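Side-chain contact in capsid protein (Penaeus vannamei nodavirus, PDB 5YKZ), which forms the protruding domain of the viral capsid protein, which probably pairs with a second copy to build the dimeric spikes on the particle surface: residues B[14-19]-B[57-62]. Residues are numbered along the deposited sequence; the frame is centred on the assembly and turned at random.
Sequences VNFIKP and YILSAT
Phe-16 lays one face of its ring over the branched end of Leu-59. The methyl CD2 of Leu-59 sits almost above the ring centre, 3.9 Å from the centroid and 13° off the ring normal, a CH-pi contact. The second methyl reaches the root of the same side chain, with Leu-59 CD1 3.7 Å from Phe-16 CG and equally close to CB, so the leucine fork spans the ring from its stem to its middle. The CB of Leu-59 leaves the strand on the side of Phe-16, and with CG trans to the amide nitrogen (chi1 177°) both methyls end against the phenylalanine. Farther out on the ring, the methyl of Ala-61, two residues along the strand, approaches obliquely, its CB 3.6 Å from Phe-16 CE1. All three residues are buried. A water bridges the segments, donating to Ile-17 O at 2.9 Å and hydrogen-bonding Tyr-57 OH at 2.8 Å; that hydroxyl is also hydrogen-bonded to Thr-110 OG1. The contact is core packing between facing layers of the antiparallel beta fold: the ring of Phe-16, just beyond the end of strand 7-15, reaches across the interior to strand 58-63, while Phe-112, Ile-70 and Gln-28 of strands 111-118, 66-73 and 26-30 also touch its side chain.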
ATOM      1  N   VAL B  14       3.619   7.127  -8.566  1.00 14.71           N
ATOM      2  CA  VAL B  14       3.875   8.552  -8.430  1.00 14.31           C
ATOM      3  C   VAL B  14       4.371   8.882  -7.073  1.00 14.20           C
ATOM      4  O   VAL B  14       3.766   8.395  -6.076  1.00 14.90           O
ATOM      5  CB  VAL B  14       2.611   9.360  -8.730  1.00 15.34           C
ATOM      6  CG1 VAL B  14       2.865  10.858  -8.658  1.00 14.95           C
ATOM      7  CG2 VAL B  14       2.137   9.033 -10.139  1.00 17.10           C
ATOM      8  N   ASN B  15       5.448   9.617  -6.891  1.00 13.26           N
ATOM      9  CA  ASN B  15       5.855  10.062  -5.586  1.00 12.77           C
ATOM     10  C   ASN B  15       4.963  11.155  -5.061  1.00 12.40           C
ATOM     11  O   ASN B  15       4.487  12.009  -5.808  1.00 13.20           O
ATOM     12  CB  ASN B  15       7.284  10.574  -5.614  1.00 13.38           C
ATOM     13  CG  ASN B  15       8.283   9.514  -5.912  1.00 15.26           C
ATOM     14  OD1 ASN B  15       8.035   8.315  -5.658  1.00 16.89           O
ATOM     15  ND2 ASN B  15       9.455   9.931  -6.401  1.00 18.69           N
ATOM     16  N   PHE B  16       4.751  11.161  -3.745  1.00 12.43           N
ATOM     17  CA  PHE B  16       4.159  12.307  -3.082  1.00 12.76           C
ATOM     18  C   PHE B  16       5.110  13.513  -3.143  1.00 12.02           C
ATOM     19  O   PHE B  16       6.338  13.343  -3.101  1.00 12.63           O
ATOM     20  CB  PHE B  16       3.799  12.002  -1.632  1.00 12.27           C
ATOM     21  CG  PHE B  16       2.571  11.212  -1.462  1.00 11.51           C
ATOM     22  CD1 PHE B  16       1.350  11.727  -1.872  1.00 12.18           C
ATOM     23  CD2 PHE B  16       2.568   9.961  -0.866  1.00 12.28           C
ATOM     24  CE1 PHE B  16       0.186  11.056  -1.655  1.00 12.60           C
ATOM     25  CE2 PHE B  16       1.383   9.266  -0.698  1.00 12.28           C
ATOM     26  CZ  PHE B  16       0.214   9.787  -1.074  1.00 12.77           C
ATOM     27  N   ILE B  17       4.533  14.705  -3.259  1.00 12.56           N
ATOM     28  CA  ILE B  17       5.247  15.977  -3.069  1.00 12.89           C
ATOM     29  C   ILE B  17       5.879  15.995  -1.701  1.00 12.91           C
ATOM     30  O   ILE B  17       5.570  15.222  -0.764  1.00 12.58           O
ATOM     31  CB  ILE B  17       4.366  17.156  -3.353  1.00 13.37           C
ATOM     32  CG1 ILE B  17       3.160  17.220  -2.400  1.00 12.97           C
ATOM     33  CG2 ILE B  17       3.977  17.238  -4.835  1.00 13.92           C
ATOM     34  CD1 ILE B  17       2.474  18.577  -2.394  1.00 15.07           C
ATOM     35  N   LYS B  18       6.770  16.988  -1.586  1.00 12.51           N
ATOM     36  CA  LYS B  18       7.527  17.281  -0.363  1.00 12.53           C
ATOM     37  C   LYS B  18       7.188  18.648   0.032  1.00 13.31           C
ATOM     38  O   LYS B  18       7.901  19.645  -0.330  1.00 13.73           O
ATOM     39  CB  LYS B  18       9.000  17.088  -0.649  1.00 13.42           C
ATOM     40  CG  LYS B  18       9.349  15.689  -1.095  1.00 14.53           C
ATOM     41  CD  LYS B  18      10.837  15.530  -1.311  1.00 18.04           C
ATOM     42  CE  LYS B  18      11.237  14.291  -2.013  1.00 20.24           C
ATOM     43  NZ  LYS B  18      10.918  13.192  -1.295  1.00 19.98           N
ATOM     44  N   PRO B  19       6.110  18.854   0.758  1.00 13.10           N
ATOM     45  CA  PRO B  19       5.734  20.222   1.170  1.00 14.30           C
ATOM     46  C   PRO B  19       6.800  20.939   1.944  1.00 15.10           C
ATOM     47  O   PRO B  19       7.513  20.382   2.736  1.00 14.63           O
ATOM     48  CB  PRO B  19       4.488  20.013   2.039  1.00 15.72           C
ATOM     49  CG  PRO B  19       3.972  18.665   1.670  1.00 15.82           C
ATOM     50  CD  PRO B  19       5.150  17.847   1.257  1.00 14.16           C
ATOM     51  N   TYR B  57       8.240  11.278  10.181  1.00 12.30           N
ATOM     52  CA  TYR B  57       7.623  11.443   8.858  1.00 12.45           C
ATOM     53  C   TYR B  57       6.148  11.102   9.019  1.00 12.48           C
ATOM     54  O   TYR B  57       5.812   9.933   9.317  1.00 12.66           O
ATOM     55  CB  TYR B  57       8.274  10.530   7.848  1.00 12.67           C
ATOM     56  CG  TYR B  57       7.736  10.713   6.446  1.00 12.65           C
ATOM     57  CD1 TYR B  57       6.602  10.112   6.028  1.00 12.27           C
ATOM     58  CD2 TYR B  57       8.389  11.512   5.543  1.00 12.61           C
ATOM     59  CE1 TYR B  57       6.077  10.333   4.762  1.00 12.87           C
ATOM     60  CE2 TYR B  57       7.941  11.710   4.264  1.00 12.82           C
ATOM     61  CZ  TYR B  57       6.731  11.131   3.893  1.00 12.14           C
ATOM     62  OH  TYR B  57       6.202  11.334   2.625  1.00 12.96           O
ATOM     63  N   ILE B  58       5.241  12.080   8.827  1.00 12.33           N
ATOM     64  CA  ILE B  58       3.818  11.902   8.866  1.00 12.41           C
ATOM     65  C   ILE B  58       3.197  12.631   7.719  1.00 12.07           C
ATOM     66  O   ILE B  58       3.224  13.887   7.685  1.00 13.07           O
ATOM     67  CB  ILE B  58       3.210  12.442  10.195  1.00 13.23           C
ATOM     68  CG1 ILE B  58       3.894  11.823  11.444  1.00 14.02           C
ATOM     69  CG2 ILE B  58       1.723  12.112  10.230  1.00 14.93           C
ATOM     70  CD1 ILE B  58       3.380  12.313  12.788  1.00 16.37           C
ATOM     71  N   LEU B  59       2.646  11.881   6.789  1.00 12.39           N
ATOM     72  CA  LEU B  59       1.997  12.427   5.608  1.00 12.04           C
ATOM     73  C   LEU B  59       0.550  12.060   5.637  1.00 12.06           C
ATOM     74  O   LEU B  59       0.215  10.853   5.934  1.00 13.43           O
ATOM     75  CB  LEU B  59       2.689  11.904   4.353  1.00 13.74           C
ATOM     76  CG  LEU B  59       2.067  12.349   3.017  1.00 14.83           C
ATOM     77  CD1 LEU B  59       3.093  12.486   1.950  1.00 16.05           C
ATOM     78  CD2 LEU B  59       1.018  11.315   2.552  1.00 17.20           C
ATOM     79  N   SER B  60      -0.311  12.940   5.236  1.00 12.59           N
ATOM     80  CA  SER B  60      -1.705  12.619   4.966  1.00 13.72           C
ATOM     81  C   SER B  60      -2.056  13.203   3.585  1.00 12.92           C
ATOM     82  O   SER B  60      -1.657  14.333   3.306  1.00 14.82           O
ATOM     83  CB  SER B  60      -2.579  13.255   6.016  1.00 17.04           C
ATOM     84  OG  SER B  60      -3.912  12.834   5.935  1.00 20.00           O
ATOM     85  N   ALA B  61      -2.809  12.456   2.806  1.00 12.85           N
ATOM     86  CA  ALA B  61      -3.250  12.908   1.474  1.00 13.63           C
ATOM     87  C   ALA B  61      -4.683  12.619   1.347  1.00 13.20           C
ATOM     88  O   ALA B  61      -5.152  11.482   1.554  1.00 12.84           O
ATOM     89  CB  ALA B  61      -2.457  12.276   0.423  1.00 14.17           C
ATOM     90  N   THR B  62      -5.430  13.583   0.780  1.00 13.63           N
ATOM     91  CA  THR B  62      -6.831  13.386   0.544  1.00 14.15           C
ATOM     92  C   THR B  62      -7.132  14.024  -0.815  1.00 14.76           C
ATOM     93  O   THR B  62      -6.647  15.169  -1.027  1.00 17.82           O
ATOM     94  CB  THR B  62      -7.692  14.090   1.588  1.00 19.13           C
ATOM     95  OG1 THR B  62      -7.483  15.508   1.445  1.00 25.41           O
ATOM     96  CG2 THR B  62      -7.501  13.499   2.955  1.00 19.84           C
TER
HETATM   97  O   HOH W   1       6.935  13.527   1.136  1.00 13.78           O